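Local coordinates for protein leucyl-trna synthetase (Plasmodium knowlesi, PDB 5FOF) that forms the editing domain of a cytosolic leucyl-tRNA synthetase, the part that in this family probably removes wrongly attached amino acids from tRNA by hydrolysis, at residues Thr88-Gly100 against Thr184-Pro198. Sequence-based numbering, arbitrary orientation.
Sequences TAYGQNYTFVNPG and TYSNLSEKKDLYILP
Two parallel strands of the editing-domain sheet, 94-97 and 194-198, pair here, Thr95 beside Ile196 and Phe96 beside Leu197. Three backbone bonds tie them: Thr95 N to Tyr195 O (3.0 Å), Leu197 N to Thr95 O (2.9 Å) and Val97 N to Leu197 O (3.2 Å). On the face carrying Tyr94, Phe96 and Leu197, the leucine packs against both rings. Its CD1 lies over one face of the Tyr94 ring, 3.7 Å from the centroid, a CH-pi contact offset toward the rim, while its CB meets CE1 of Phe96 at 3.6 Å. Tyr94 has CG anti to its carbonyl carbon (chi1 -64°), which puts the ring under Leu197 CD1, with Tyr195 O at the ring edge, near its plane. On the other face, CG2 of Val97 touches CG2 of Ile196 at 3.6 Å.

Before the strands, the 3-10 turn 88-91 meets the loop after strand 183-185. Glu190 N donates to Tyr90 O in the carbonyl plane, on a lone pair, and Glu190 CB sits over a face of the Tyr90 ring, 3.9 Å from its centroid. A water donates to Ala89 O and hydrogen-bonds Ser186 OG, bridging the two segments. Between this end and the paired strands, Leu194 packs its methyls against the Gln92-Asn93 backbone, CD2 lying 3.4 Å from Gln92 O.

Strand 94-97 runs between 194-198 and antiparallel 211-213, where Asn93 and Tyr94 form a classic beta bulge opposite Cys213. Helix 219-230 packs through Leu225 on Tyr94 and Leu197, and strand 183-185 flanks 194-198 antiparallel.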
loop_
_atom_site.group_PDB
_atom_site.type_symbol
_atom_site.label_atom_id
_atom_site.label_comp_id
_atom_site.label_asym_id
_atom_site.label_seq_id
_atom_site.Cartn_x
_atom_site.Cartn_y
_atom_site.Cartn_z
ATOM N N THR A 88 3.257 10.464 6.812
ATOM C CA THR A 88 1.806 10.581 7.021
ATOM C C THR A 88 1.157 9.270 7.477
ATOM O O THR A 88 -0.035 9.255 7.770
ATOM C CB THR A 88 1.074 11.095 5.751
ATOM O OG1 THR A 88 1.254 10.177 4.663
ATOM C CG2 THR A 88 1.603 12.444 5.351
ATOM N N ALA A 89 1.915 8.178 7.537
ATOM C CA ALA A 89 1.349 6.866 7.849
ATOM C C ALA A 89 0.585 6.780 9.181
ATOM O O ALA A 89 -0.313 5.936 9.324
ATOM C CB ALA A 89 2.444 5.817 7.828
ATOM N N TYR A 90 0.950 7.619 10.151
ATOM C CA TYR A 90 0.169 7.763 11.379
ATOM C C TYR A 90 -1.290 8.062 11.061
ATOM O O TYR A 90 -2.199 7.519 11.702
ATOM C CB TYR A 90 0.732 8.869 12.278
ATOM C CG TYR A 90 0.204 8.803 13.691
ATOM C CD1 TYR A 90 0.533 7.723 14.516
ATOM C CD2 TYR A 90 -0.627 9.804 14.206
ATOM C CE1 TYR A 90 0.050 7.637 15.806
ATOM C CE2 TYR A 90 -1.125 9.728 15.496
ATOM C CZ TYR A 90 -0.782 8.640 16.295
ATOM O OH TYR A 90 -1.252 8.532 17.583
ATOM N N GLY A 91 -1.502 8.916 10.059
ATOM C CA GLY A 91 -2.833 9.321 9.623
ATOM C C GLY A 91 -3.575 8.387 8.693
ATOM O O GLY A 91 -4.683 8.713 8.284
ATOM N N GLN A 92 -3.005 7.234 8.358
ATOM C CA GLN A 92 -3.698 6.249 7.506
ATOM C C GLN A 92 -5.060 5.769 8.057
ATOM O O GLN A 92 -5.106 4.981 8.997
ATOM C CB GLN A 92 -2.800 5.023 7.188
ATOM C CG GLN A 92 -3.431 4.125 6.131
ATOM C CD GLN A 92 -2.594 2.949 5.676
ATOM O OE1 GLN A 92 -3.071 2.121 4.898
ATOM N NE2 GLN A 92 -1.363 2.858 6.140
ATOM N N ASN A 93 -6.144 6.237 7.436
ATOM C CA ASN A 93 -7.499 5.752 7.709
ATOM C C ASN A 93 -8.046 4.660 6.766
ATOM O O ASN A 93 -8.970 3.936 7.157
ATOM C CB ASN A 93 -8.476 6.914 7.797
ATOM C CG ASN A 93 -8.537 7.758 6.530
ATOM O OD1 ASN A 93 -7.604 7.780 5.722
ATOM N ND2 ASN A 93 -9.619 8.515 6.391
ATOM N N TYR A 94 -7.504 4.522 5.546
ATOM C CA TYR A 94 -7.879 3.396 4.652
ATOM C C TYR A 94 -6.689 2.890 3.862
ATOM O O TYR A 94 -5.575 3.321 4.084
ATOM C CB TYR A 94 -9.025 3.807 3.712
ATOM C CG TYR A 94 -10.288 4.110 4.462
ATOM C CD1 TYR A 94 -10.545 5.384 4.940
ATOM C CD2 TYR A 94 -11.199 3.106 4.736
ATOM C CE1 TYR A 94 -11.686 5.645 5.662
ATOM C CE2 TYR A 94 -12.341 3.359 5.452
ATOM C CZ TYR A 94 -12.575 4.624 5.914
ATOM O OH TYR A 94 -13.707 4.866 6.626
ATOM N N THR A 95 -6.922 1.941 2.966
ATOM C CA THR A 95 -5.918 1.514 1.987
ATOM C C THR A 95 -6.566 1.381 0.606
ATOM O O THR A 95 -7.639 0.781 0.485
ATOM C CB THR A 95 -5.296 0.177 2.416
ATOM O OG1 THR A 95 -4.561 0.396 3.609
ATOM C CG2 THR A 95 -4.356 -0.359 1.362
ATOM N N PHE A 96 -5.907 1.917 -0.426
ATOM C CA PHE A 96 -6.509 1.978 -1.755
ATOM C C PHE A 96 -5.916 0.941 -2.688
ATOM O O PHE A 96 -4.702 0.747 -2.733
ATOM C CB PHE A 96 -6.320 3.359 -2.391
ATOM C CG PHE A 96 -7.188 4.458 -1.810
ATOM C CD1 PHE A 96 -8.561 4.278 -1.613
ATOM C CD2 PHE A 96 -6.632 5.710 -1.543
ATOM C CE1 PHE A 96 -9.350 5.293 -1.104
ATOM C CE2 PHE A 96 -7.409 6.734 -1.033
ATOM C CZ PHE A 96 -8.778 6.518 -0.815
ATOM N N VAL A 97 -6.802 0.285 -3.421
ATOM C CA VAL A 97 -6.465 -0.543 -4.573
ATOM C C VAL A 97 -7.299 -0.087 -5.787
ATOM O O VAL A 97 -8.274 0.663 -5.649
ATOM C CB VAL A 97 -6.705 -2.029 -4.294
ATOM C CG1 VAL A 97 -5.796 -2.501 -3.178
ATOM C CG2 VAL A 97 -8.164 -2.314 -3.953
ATOM N N ASN A 98 -6.879 -0.505 -6.977
ATOM C CA ASN A 98 -7.634 -0.253 -8.191
ATOM C C ASN A 98 -8.571 -1.433 -8.370
ATOM O O ASN A 98 -8.110 -2.563 -8.526
ATOM C CB ASN A 98 -6.698 -0.088 -9.409
ATOM C CG ASN A 98 -7.433 0.426 -10.662
ATOM O OD1 ASN A 98 -8.598 0.096 -10.907
ATOM N ND2 ASN A 98 -6.744 1.226 -11.460
ATOM N N PRO A 99 -9.890 -1.189 -8.363
ATOM C CA PRO A 99 -10.832 -2.321 -8.413
ATOM C C PRO A 99 -10.908 -3.037 -9.762
ATOM O O PRO A 99 -11.195 -4.232 -9.806
ATOM C CB PRO A 99 -12.165 -1.679 -8.073
ATOM C CG PRO A 99 -12.014 -0.265 -8.499
ATOM C CD PRO A 99 -10.587 0.102 -8.270
ATOM N N GLY A 100 -10.643 -2.313 -10.849
ATOM C CA GLY A 100 -10.682 -2.883 -12.193
ATOM C C GLY A 100 -9.522 -3.786 -12.561
ATOM O O GLY A 100 -9.656 -4.629 -13.441
ATOM N N THR A 184 -8.292 -4.274 7.659
ATOM C CA THR A 184 -6.839 -4.228 7.554
ATOM C C THR A 184 -6.262 -3.308 8.617
ATOM O O THR A 184 -6.944 -2.401 9.120
ATOM C CB THR A 184 -6.369 -3.739 6.153
ATOM O OG1 THR A 184 -7.019 -2.507 5.799
ATOM C CG2 THR A 184 -6.669 -4.780 5.071
ATOM N N TYR A 185 -5.005 -3.534 8.971
ATOM C CA TYR A 185 -4.314 -2.585 9.834
ATOM C C TYR A 185 -2.863 -2.422 9.403
ATOM O O TYR A 185 -2.343 -3.223 8.644
ATOM C CB TYR A 185 -4.438 -3.022 11.302
ATOM C CG TYR A 185 -3.730 -4.302 11.660
ATOM C CD1 TYR A 185 -4.357 -5.547 11.507
ATOM C CD2 TYR A 185 -2.448 -4.279 12.181
ATOM C CE1 TYR A 185 -3.710 -6.730 11.858
ATOM C CE2 TYR A 185 -1.786 -5.448 12.529
ATOM C CZ TYR A 185 -2.420 -6.671 12.373
ATOM O OH TYR A 185 -1.746 -7.822 12.712
ATOM N N SER A 186 -2.242 -1.341 9.849
ATOM C CA SER A 186 -0.794 -1.251 9.848
ATOM C C SER A 186 -0.349 -1.068 11.281
ATOM O O SER A 186 -1.133 -0.629 12.126
ATOM C CB SER A 186 -0.302 -0.096 8.980
ATOM O OG SER A 186 -0.181 1.108 9.706
ATOM N N ASN A 187 0.914 -1.385 11.542
ATOM C CA ASN A 187 1.516 -1.113 12.848
ATOM C C ASN A 187 2.051 0.312 13.021
ATOM O O ASN A 187 2.703 0.591 14.018
ATOM C CB ASN A 187 2.603 -2.147 13.165
ATOM C CG ASN A 187 2.028 -3.506 13.489
ATOM O OD1 ASN A 187 0.918 -3.627 14.011
ATOM N ND2 ASN A 187 2.779 -4.535 13.194
ATOM N N LEU A 188 1.773 1.211 12.077
ATOM C CA LEU A 188 2.138 2.629 12.203
ATOM C C LEU A 188 0.936 3.542 12.368
ATOM O O LEU A 188 1.092 4.674 12.805
ATOM C CB LEU A 188 2.941 3.079 10.981
ATOM C CG LEU A 188 4.014 2.118 10.466
ATOM C CD1 LEU A 188 4.598 2.632 9.164
ATOM C CD2 LEU A 188 5.118 1.885 11.483
ATOM N N SER A 189 -0.254 3.072 12.014
ATOM C CA SER A 189 -1.459 3.912 12.027
ATOM C C SER A 189 -1.962 4.159 13.427
ATOM O O SER A 189 -1.801 3.322 14.303
ATOM C CB SER A 189 -2.588 3.270 11.209
ATOM O OG SER A 189 -2.597 1.879 11.386
ATOM N N GLU A 190 -2.593 5.308 13.615
ATOM C CA GLU A 190 -3.265 5.627 14.858
ATOM C C GLU A 190 -4.399 4.629 15.128
ATOM O O GLU A 190 -4.424 4.023 16.194
ATOM C CB GLU A 190 -3.801 7.055 14.816
ATOM C CG GLU A 190 -4.328 7.573 16.146
ATOM C CD GLU A 190 -5.595 8.391 16.004
ATOM O OE1 GLU A 190 -6.386 8.124 15.068
ATOM O OE2 GLU A 190 -5.810 9.291 16.846
ATOM N N LYS A 191 -5.312 4.446 14.173
ATOM C CA LYS A 191 -6.407 3.473 14.341
ATOM C C LYS A 191 -6.080 2.186 13.625
ATOM O O LYS A 191 -5.243 2.176 12.721
ATOM C CB LYS A 191 -7.737 4.055 13.884
ATOM C CG LYS A 191 -8.025 5.372 14.592
ATOM C CD LYS A 191 -9.439 5.513 15.137
ATOM C CE LYS A 191 -9.496 6.635 16.176
ATOM N NZ LYS A 191 -10.788 7.379 16.164
ATOM N N LYS A 192 -6.704 1.091 14.068
ATOM C CA LYS A 192 -6.392 -0.257 13.554
ATOM C C LYS A 192 -7.509 -0.883 12.721
ATOM O O LYS A 192 -7.332 -1.981 12.192
ATOM C CB LYS A 192 -6.014 -1.213 14.701
ATOM C CG LYS A 192 -4.820 -0.781 15.551
ATOM C CD LYS A 192 -3.507 -0.831 14.780
ATOM C CE LYS A 192 -2.327 -0.321 15.601
ATOM N NZ LYS A 192 -1.320 0.386 14.757
ATOM N N ASP A 193 -8.647 -0.212 12.588
ATOM C CA ASP A 193 -9.714 -0.739 11.739
ATOM C C ASP A 193 -9.780 0.099 10.462
ATOM O O ASP A 193 -10.589 1.027 10.335
ATOM C CB ASP A 193 -11.075 -0.901 12.464
ATOM C CG ASP A 193 -11.390 0.213 13.451
ATOM O OD1 ASP A 193 -10.522 1.077 13.743
ATOM O OD2 ASP A 193 -12.532 0.195 13.954
ATOM N N LEU A 194 -8.865 -0.249 9.547
ATOM C CA LEU A 194 -8.735 0.355 8.219
ATOM C C LEU A 194 -9.302 -0.604 7.214
ATOM O O LEU A 194 -9.127 -1.807 7.356
ATOM C CB LEU A 194 -7.271 0.606 7.870
ATOM C CG LEU A 194 -6.418 1.194 8.998
ATOM C CD1 LEU A 194 -5.049 1.572 8.441
ATOM C CD2 LEU A 194 -7.094 2.373 9.699
ATOM N N TYR A 195 -9.985 -0.072 6.208
ATOM C CA TYR A 195 -10.646 -0.896 5.211
ATOM C C TYR A 195 -10.014 -0.656 3.842
ATOM O O TYR A 195 -9.380 0.396 3.602
ATOM C CB TYR A 195 -12.150 -0.614 5.194
ATOM C CG TYR A 195 -12.859 -1.052 6.467
ATOM C CD1 TYR A 195 -12.897 -0.227 7.586
ATOM C CD2 TYR A 195 -13.489 -2.299 6.553
ATOM C CE1 TYR A 195 -13.528 -0.632 8.762
ATOM C CE2 TYR A 195 -14.126 -2.710 7.718
ATOM C CZ TYR A 195 -14.144 -1.878 8.828
ATOM O OH TYR A 195 -14.782 -2.271 9.995
ATOM N N ILE A 196 -10.172 -1.648 2.960
ATOM C CA ILE A 196 -9.692 -1.540 1.596
ATOM C C ILE A 196 -10.796 -0.861 0.795
ATOM O O ILE A 196 -11.935 -1.345 0.752
ATOM C CB ILE A 196 -9.268 -2.902 1.032
ATOM C CG1 ILE A 196 -8.085 -3.426 1.851
ATOM C CG2 ILE A 196 -8.826 -2.803 -0.432
ATOM C CD1 ILE A 196 -7.549 -4.761 1.391
ATOM N N LEU A 197 -10.459 0.292 0.224
ATOM C CA LEU A 197 -11.380 1.097 -0.563
ATOM C C LEU A 197 -10.892 1.144 -2.002
ATOM O O LEU A 197 -9.696 0.984 -2.248
ATOM C CB LEU A 197 -11.440 2.524 -0.020
ATOM C CG LEU A 197 -12.107 2.760 1.333
ATOM C CD1 LEU A 197 -12.234 4.254 1.563
ATOM C CD2 LEU A 197 -13.472 2.082 1.446
ATOM N N PRO A 198 -11.804 1.385 -2.958
ATOM C CA PRO A 198 -11.442 1.396 -4.368
ATOM C C PRO A 198 -11.037 2.772 -4.876
ATOM O O PRO A 198 -11.773 3.727 -4.663
ATOM C CB PRO A 198 -12.741 0.961 -5.035
ATOM C CG PRO A 198 -13.803 1.542 -4.170
ATOM C CD PRO A 198 -13.252 1.573 -2.777
HETATM O O HOH W 1 -0.049 3.350 8.356
#